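Local atomic coordinates of GCN5-related N-acetyltransferase (Anabaena variabilis, PDB entry 2OZG), a protein that binds coenzyme A and probably transfers acetyl groups from acetyl-CoA to amines, perhaps those of aminoglycosides, as a member of the GNAT family. Residues Leu125-Gly130 / Arg285-Ile290; Gly130-Gly135 / Asp348-Ala353. All coordinates share one frame; numbering follows the deposited sequence.

Contact 1 (Leu125-Gly130 / Arg285-Ile290); sequences LYRKAG and RWMLRI. With COA (coenzyme A), chain C.
Arg289, on strand 279-290, reaches across to the C-terminal end of helix 123-128 and bonds to the carbonyl of Ala129. Its NE donates to Ala129 O over 2.8 Å, nearly straight at 164°, meeting a lone pair in the carbonyl plane while the oxygen lies at the edge of the guanidinium; NH2 adds a weak bond to the same oxygen. The bend at chi2 (-70°) turns the chain toward the next residue of its own strand, where NH1 donates to Ile290 O (2.9 Å) and pairs with Asp316. The guanidinium is thus held flat between the helix end, its own strand and a carboxylate. With an alanine in its place, Ala129 O would probably lose its arginine donors and Asp316 its charged mate, and a gap would open beside Gly130. A water extends the polar seam, donating to Gly130 O and accepting from Ile290 N.

The apolar part rests on selenomethionine Met287. Its SE lies 4.0 Å from Tyr126 CB, and its CE touches Arg127 CG and, at 3.5 Å, Arg127 NE, the two side chains crossing at about a right angle. Beyond this touch the Arg127 guanidinium runs on to a salt bridge with Glu132 and a bond to Leu273 O of the second subunit.

On the cofactor side, Tyr126 OH comes to 3.0 Å from C3P of coenzyme A, which lies at the edge of the ring. Leu125 CB packs against ribose O4B, and Lys128 NZ makes a weak bond to O7A of the 3'-phosphate.

Gly130, with positive phi (88°), is the C' residue of a Schellman motif ending the helix. Strand 279-290, from the second GNAT region, lies between strands 115-118 and 132-143 of the first, and the helix beside the cofactor packs on it.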
loop_
_atom_site.group_PDB
_atom_site.type_symbol
_atom_site.label_atom_id
_atom_site.label_comp_id
_atom_site.label_asym_id
_atom_site.label_seq_id
_atom_site.Cartn_x
_atom_site.Cartn_y
_atom_site.Cartn_z
ATOM N N LEU A 125 7.893 12.648 30.236
ATOM C CA LEU A 125 8.582 12.060 31.390
ATOM C C LEU A 125 9.972 12.673 31.639
ATOM O O LEU A 125 10.295 13.178 32.735
ATOM C CB LEU A 125 8.716 10.557 31.183
ATOM C CG LEU A 125 9.714 9.809 32.114
ATOM C CD1 LEU A 125 9.194 9.927 33.504
ATOM C CD2 LEU A 125 9.846 8.354 31.714
ATOM N N TYR A 126 10.817 12.619 30.624
ATOM C CA TYR A 126 12.177 13.129 30.795
ATOM C C TYR A 126 12.283 14.640 30.992
ATOM O O TYR A 126 13.136 15.077 31.700
ATOM C CB TYR A 126 13.050 12.605 29.705
ATOM C CG TYR A 126 13.028 11.096 29.683
ATOM C CD1 TYR A 126 13.709 10.374 30.628
ATOM C CD2 TYR A 126 12.328 10.403 28.689
ATOM C CE1 TYR A 126 13.716 8.984 30.599
ATOM C CE2 TYR A 126 12.302 9.025 28.655
ATOM C CZ TYR A 126 12.995 8.321 29.607
ATOM O OH TYR A 126 13.019 6.984 29.598
ATOM N N ARG A 127 11.407 15.425 30.358
ATOM C CA ARG A 127 11.367 16.858 30.597
ATOM C C ARG A 127 11.001 17.153 32.055
ATOM O O ARG A 127 11.471 18.154 32.608
ATOM C CB ARG A 127 10.376 17.533 29.644
ATOM C CG ARG A 127 10.857 17.500 28.210
ATOM C CD ARG A 127 9.839 18.047 27.247
ATOM N NE ARG A 127 10.448 18.434 25.981
ATOM C CZ ARG A 127 9.758 18.661 24.867
ATOM N NH1 ARG A 127 8.457 18.437 24.846
ATOM N NH2 ARG A 127 10.373 19.089 23.771
ATOM N N LYS A 128 10.171 16.309 32.681
ATOM C CA LYS A 128 9.874 16.489 34.116
ATOM C C LYS A 128 11.168 16.409 34.904
ATOM O O LYS A 128 11.268 17.015 35.920
ATOM C CB LYS A 128 8.898 15.443 34.703
ATOM C CG LYS A 128 7.445 15.667 34.401
ATOM C CD LYS A 128 6.514 14.777 35.252
ATOM C CE LYS A 128 6.288 15.301 36.714
ATOM N NZ LYS A 128 5.434 16.562 36.849
ATOM N N ALA A 129 12.192 15.718 34.404
ATOM C CA ALA A 129 13.449 15.627 35.148
ATOM C C ALA A 129 14.556 16.511 34.608
ATOM O O ALA A 129 15.741 16.311 34.965
ATOM C CB ALA A 129 13.920 14.164 35.190
ATOM N N GLY A 130 14.192 17.423 33.703
ATOM C CA GLY A 130 15.149 18.353 33.095
ATOM C C GLY A 130 15.928 18.002 31.854
ATOM O O GLY A 130 16.860 18.766 31.491
ATOM N N ARG A 285 15.272 12.923 17.804
ATOM C CA ARG A 285 16.078 13.775 18.631
ATOM C C ARG A 285 16.304 13.099 19.959
ATOM O O ARG A 285 15.395 12.708 20.630
ATOM C CB ARG A 285 15.479 15.150 18.824
ATOM C CG ARG A 285 15.430 15.930 17.539
ATOM C CD ARG A 285 14.704 17.258 17.709
ATOM N NE ARG A 285 14.623 17.906 16.421
ATOM C CZ ARG A 285 13.843 18.937 16.143
ATOM N NH1 ARG A 285 13.102 19.495 17.094
ATOM N NH2 ARG A 285 13.790 19.395 14.894
ATOM N N TRP A 286 17.575 12.980 20.315
ATOM C CA TRP A 286 17.940 12.571 21.619
ATOM C C TRP A 286 17.962 13.763 22.565
ATOM O O TRP A 286 18.036 14.941 22.142
ATOM C CB TRP A 286 19.260 11.798 21.627
ATOM C CG TRP A 286 20.309 12.259 20.705
ATOM C CD1 TRP A 286 20.511 11.830 19.415
ATOM C CD2 TRP A 286 21.362 13.175 20.984
ATOM N NE1 TRP A 286 21.612 12.461 18.879
ATOM C CE2 TRP A 286 22.189 13.231 19.838
ATOM C CE3 TRP A 286 21.700 13.963 22.101
ATOM C CZ2 TRP A 286 23.329 14.034 19.775
ATOM C CZ3 TRP A 286 22.829 14.732 22.043
ATOM C CH2 TRP A 286 23.637 14.767 20.876
HETATM N N MSE A 287 17.945 13.448 23.855
HETATM C CA MSE A 287 17.862 14.452 24.850
HETATM C C MSE A 287 19.039 14.453 25.730
HETATM O O MSE A 287 19.682 13.418 25.934
HETATM C CB MSE A 287 16.632 14.186 25.666
HETATM C CG MSE A 287 15.316 14.383 24.942
HETATM SE SE MSE A 287 13.762 14.189 26.154
HETATM C CE MSE A 287 12.700 15.782 25.609
ATOM N N LEU A 288 19.287 15.602 26.333
ATOM C CA LEU A 288 20.432 15.795 27.248
ATOM C C LEU A 288 19.994 16.475 28.542
ATOM O O LEU A 288 19.135 17.351 28.534
ATOM C CB LEU A 288 21.487 16.685 26.547
ATOM C CG LEU A 288 22.824 16.888 27.306
ATOM C CD1 LEU A 288 24.078 16.735 26.463
ATOM C CD2 LEU A 288 22.824 18.242 28.061
ATOM N N ARG A 289 20.595 16.055 29.650
ATOM C CA ARG A 289 20.372 16.672 30.914
ATOM C C ARG A 289 21.695 17.283 31.356
ATOM O O ARG A 289 22.742 16.600 31.381
ATOM C CB ARG A 289 19.899 15.635 31.948
ATOM C CG ARG A 289 18.843 16.205 32.981
ATOM C CD ARG A 289 19.367 17.191 33.991
ATOM N NE ARG A 289 18.273 17.573 34.891
ATOM C CZ ARG A 289 18.388 18.438 35.884
ATOM N NH1 ARG A 289 19.549 19.046 36.121
ATOM N NH2 ARG A 289 17.329 18.741 36.605
ATOM N N ILE A 290 21.678 18.571 31.656
ATOM C CA ILE A 290 22.839 19.205 32.303
ATOM C C ILE A 290 22.761 18.829 33.769
ATOM O O ILE A 290 21.922 19.327 34.508
ATOM C CB ILE A 290 22.805 20.725 32.145
ATOM C CG1 ILE A 290 22.782 21.097 30.652
ATOM C CG2 ILE A 290 23.949 21.388 32.952
ATOM C CD1 ILE A 290 24.112 21.076 29.905
HETATM N N1A COA C . 3.585 9.030 27.124
HETATM C C2A COA C . 3.706 10.289 27.586
HETATM N N3A COA C . 4.008 10.554 28.873
HETATM C C4A COA C . 4.188 9.527 29.739
HETATM C C5A COA C . 4.062 8.209 29.310
HETATM C C6A COA C . 3.750 7.978 27.955
HETATM N N6A COA C . 3.608 6.743 27.425
HETATM N N7A COA C . 4.289 7.436 30.399
HETATM C C8A COA C . 4.542 8.247 31.458
HETATM N N9A COA C . 4.481 9.522 31.038
HETATM C C1B COA C . 4.684 10.787 31.805
HETATM C C2B COA C . 3.453 11.155 32.630
HETATM O O2B COA C . 2.476 11.904 31.869
HETATM C C3B COA C . 4.060 11.902 33.812
HETATM O O3B COA C . 3.998 13.327 33.661
HETATM P P3B COA C . 2.832 14.183 34.414
HETATM O O7A COA C . 3.307 14.253 35.856
HETATM O O8A COA C . 2.796 15.489 33.627
HETATM O O9A COA C . 1.557 13.358 34.291
HETATM C C4B COA C . 5.507 11.428 33.916
HETATM O O4B COA C . 5.794 10.700 32.714
HETATM C C5B COA C . 5.744 10.545 35.142
HETATM O O5B COA C . 4.982 9.337 34.998
HETATM P P1A COA C . 5.368 7.931 35.725
HETATM O O1A COA C . 6.628 8.110 36.539
HETATM O O2A COA C . 4.108 7.421 36.425
HETATM O O3A COA C . 5.628 6.963 34.433
HETATM P P2A COA C . 5.330 5.351 34.396
HETATM O O4A COA C . 5.811 4.797 35.740
HETATM O O5A COA C . 3.861 5.159 34.025
HETATM O O6A COA C . 6.317 4.851 33.154
HETATM C CBP COA C . 6.955 3.756 30.915
HETATM C CCP COA C . 5.989 3.879 32.114
HETATM C CDP COA C . 8.345 4.063 31.467
HETATM C CEP COA C . 6.618 4.925 29.993
HETATM C CAP COA C . 6.843 2.288 30.297
HETATM O OAP COA C . 7.950 1.411 30.696
HETATM C C9P COA C . 6.608 2.007 28.787
HETATM O O9P COA C . 5.385 2.063 28.227
HETATM N N8P COA C . 7.562 1.582 27.933
HETATM C C7P COA C . 9.004 1.341 27.991
HETATM C C6P COA C . 9.496 2.264 26.888
HETATM C C5P COA C . 10.067 3.548 27.471
HETATM O O5P COA C . 9.449 4.191 28.318
HETATM N N4P COA C . 11.253 3.959 27.000
HETATM C C3P COA C . 11.972 5.168 27.393
HETATM C C2P COA C . 13.302 5.096 26.677
HETATM S S1P COA C . 14.354 3.760 27.382
HETATM O O HOH W 1 19.236 19.992 31.252
#

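Contact 2 (Gly130-Gly135 / Asp348-Ala353)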
loop_
_atom_site.group_PDB
_atom_site.type_symbol
_atom_site.label_atom_id
_atom_site.label_comp_id
_atom_site.label_asym_id
_atom_site.label_seq_id
_atom_site.Cartn_x
_atom_site.Cartn_y
_atom_site.Cartn_z
ATOM N N GLY A 130 14.192 17.423 33.703
ATOM C CA GLY A 130 15.149 18.353 33.095
ATOM C C GLY A 130 15.928 18.002 31.854
ATOM O O GLY A 130 16.860 18.766 31.491
ATOM N N TYR A 131 15.599 16.868 31.224
ATOM C CA TYR A 131 16.169 16.497 29.910
ATOM C C TYR A 131 15.480 17.343 28.850
ATOM O O TYR A 131 14.295 17.651 28.980
ATOM C CB TYR A 131 15.930 15.013 29.545
ATOM C CG TYR A 131 16.792 14.025 30.294
ATOM C CD1 TYR A 131 16.452 13.589 31.543
ATOM C CD2 TYR A 131 17.950 13.518 29.717
ATOM C CE1 TYR A 131 17.265 12.745 32.250
ATOM C CE2 TYR A 131 18.769 12.619 30.401
ATOM C CZ TYR A 131 18.433 12.242 31.647
ATOM O OH TYR A 131 19.229 11.350 32.339
ATOM N N GLU A 132 16.215 17.667 27.774
ATOM C CA GLU A 132 15.600 18.359 26.649
ATOM C C GLU A 132 16.188 17.940 25.331
ATOM O O GLU A 132 17.305 17.489 25.265
ATOM C CB GLU A 132 15.703 19.886 26.801
ATOM C CG GLU A 132 14.891 20.745 25.766
ATOM C CD GLU A 132 13.392 20.368 25.696
ATOM O OE1 GLU A 132 13.048 19.435 24.939
ATOM O OE2 GLU A 132 12.573 21.012 26.372
ATOM N N GLN A 133 15.414 18.097 24.258
ATOM C CA GLN A 133 15.952 17.850 22.922
ATOM C C GLN A 133 17.276 18.545 22.787
ATOM O O GLN A 133 17.411 19.714 23.133
ATOM C CB GLN A 133 15.010 18.350 21.842
ATOM C CG GLN A 133 13.646 17.674 21.884
ATOM C CD GLN A 133 12.823 18.033 20.687
ATOM O OE1 GLN A 133 13.124 19.022 20.028
ATOM N NE2 GLN A 133 11.793 17.194 20.360
ATOM N N ALA A 134 18.276 17.826 22.275
ATOM C CA ALA A 134 19.597 18.359 22.250
ATOM C C ALA A 134 20.473 17.884 21.094
ATOM O O ALA A 134 21.541 18.446 20.882
ATOM C CB ALA A 134 20.278 18.034 23.568
ATOM N N GLY A 135 20.040 16.872 20.342
ATOM C CA GLY A 135 20.826 16.432 19.210
ATOM C C GLY A 135 19.991 15.583 18.295
ATOM O O GLY A 135 18.891 15.136 18.664
ATOM N N ASP A 348 15.781 27.810 32.101
ATOM C CA ASP A 348 15.651 26.622 32.880
ATOM C C ASP A 348 16.773 25.706 32.438
ATOM O O ASP A 348 17.288 25.838 31.330
ATOM C CB ASP A 348 14.303 25.970 32.524
ATOM C CG ASP A 348 14.039 24.731 33.332
ATOM O OD1 ASP A 348 13.840 24.891 34.553
ATOM O OD2 ASP A 348 14.051 23.606 32.739
ATOM N N ILE A 349 17.098 24.729 33.277
ATOM C CA ILE A 349 18.116 23.750 32.951
ATOM C C ILE A 349 17.835 23.062 31.579
ATOM O O ILE A 349 18.768 22.649 30.878
ATOM C CB ILE A 349 18.258 22.751 34.145
ATOM C CG1 ILE A 349 19.570 22.004 34.065
ATOM C CG2 ILE A 349 17.073 21.755 34.239
ATOM C CD1 ILE A 349 20.779 22.923 34.355
ATOM N N LYS A 350 16.553 23.000 31.156
ATOM C CA LYS A 350 16.191 22.440 29.863
ATOM C C LYS A 350 16.622 23.297 28.713
ATOM O O LYS A 350 17.103 22.759 27.708
ATOM C CB LYS A 350 14.712 22.144 29.707
ATOM C CG LYS A 350 14.231 21.109 30.710
ATOM C CD LYS A 350 12.827 20.624 30.477
ATOM C CE LYS A 350 11.716 21.684 30.473
ATOM N NZ LYS A 350 11.599 22.454 31.708
ATOM N N GLY A 351 16.444 24.625 28.858
ATOM C CA GLY A 351 16.872 25.557 27.840
ATOM C C GLY A 351 18.379 25.464 27.655
ATOM O O GLY A 351 18.885 25.558 26.546
ATOM N N LEU A 352 19.093 25.263 28.765
ATOM C CA LEU A 352 20.550 25.214 28.759
ATOM C C LEU A 352 21.061 24.019 28.026
ATOM O O LEU A 352 22.115 24.092 27.406
ATOM C CB LEU A 352 21.082 25.209 30.197
ATOM C CG LEU A 352 22.623 25.232 30.340
ATOM C CD1 LEU A 352 23.195 26.423 29.622
ATOM C CD2 LEU A 352 23.040 25.228 31.758
ATOM N N ALA A 353 20.342 22.887 28.106
ATOM C CA ALA A 353 20.721 21.711 27.341
ATOM C C ALA A 353 20.767 21.970 25.824
ATOM O O ALA A 353 21.711 21.567 25.155
ATOM C CB ALA A 353 19.748 20.596 27.603
HETATM O O HOH W 1 19.236 19.992 31.252
#
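Here the first GNAT region meets the sterol carrier protein-like domain: the start of strand 132-143 lies against the N-terminal end of helix 349-357. The short strand and helix segments run nearly parallel, 13° apart, with axes 7.5 Å from each other.

Lys350 and Glu132 form the centre of the packing. Glu132 CB sits 3.3 Å from Lys350 O and also meets Lys350 CB, while Ala353 CB closes on Glu132 CB from the next turn of the helix. The aliphatic chain of Lys350 covers the backbone leading into the strand: CG lies 3.6 Å from Gly130 O and CD the same distance from Tyr131 O, a buried carbonyl with no hydrogen-bond partner in the model. Farther along, Ala134 CB approaches Ala353 O. A water donates to both Gly130 O and Ile349 O, at 2.7 Å each, linking the glycine turn to the helix.

The charged ends turn elsewhere. Bends at chi3 and chi4 (-58° and -59°) curl the lysine back so that NZ forms a salt bridge with Asp348 OD2 (2.9 Å). As the N-cap residue, Asp348 also accepts from Lys350 N with the same oxygen, the two donors arriving from opposite faces of the carboxylate plane. Glu132 OE1, besides serving Arg127, takes the N-H of Gln133 on its anti lone pair (2.8 Å).

The two segments therefore meet through methylenes, methyls, carbonyls and one water; direct bonds come from the following helix residues, Ser354 OG to Gln133 O and Thr357 OG1 to Ala134 O. Glu132 OE2 and Lys350 NZ remain 5.6 Å apart, so any attraction between these opposite charges is probably a modest addition to the packing.

Both contacts are largely buried and share Gly130, whose carbonyl binds the one water common to the two. Contact 1 joins the two GNAT regions, setting a cofactor-side helix on the sheet; contact 2 fastens the neighbouring strand of that sheet to the sterol carrier protein-like part. Strands 279-290 and 132-143 pair antiparallel, with backbone bonds linking Trp286 to Ala134 and Leu288 to Glu132. Their chemistry differs accordingly: an arginine bonds directly across contact 1, whereas contact 2 relies on packing and the bridging water, with no direct polar bond between its two segments. A salt bridge from one contact to the other ties them together close to the second subunit.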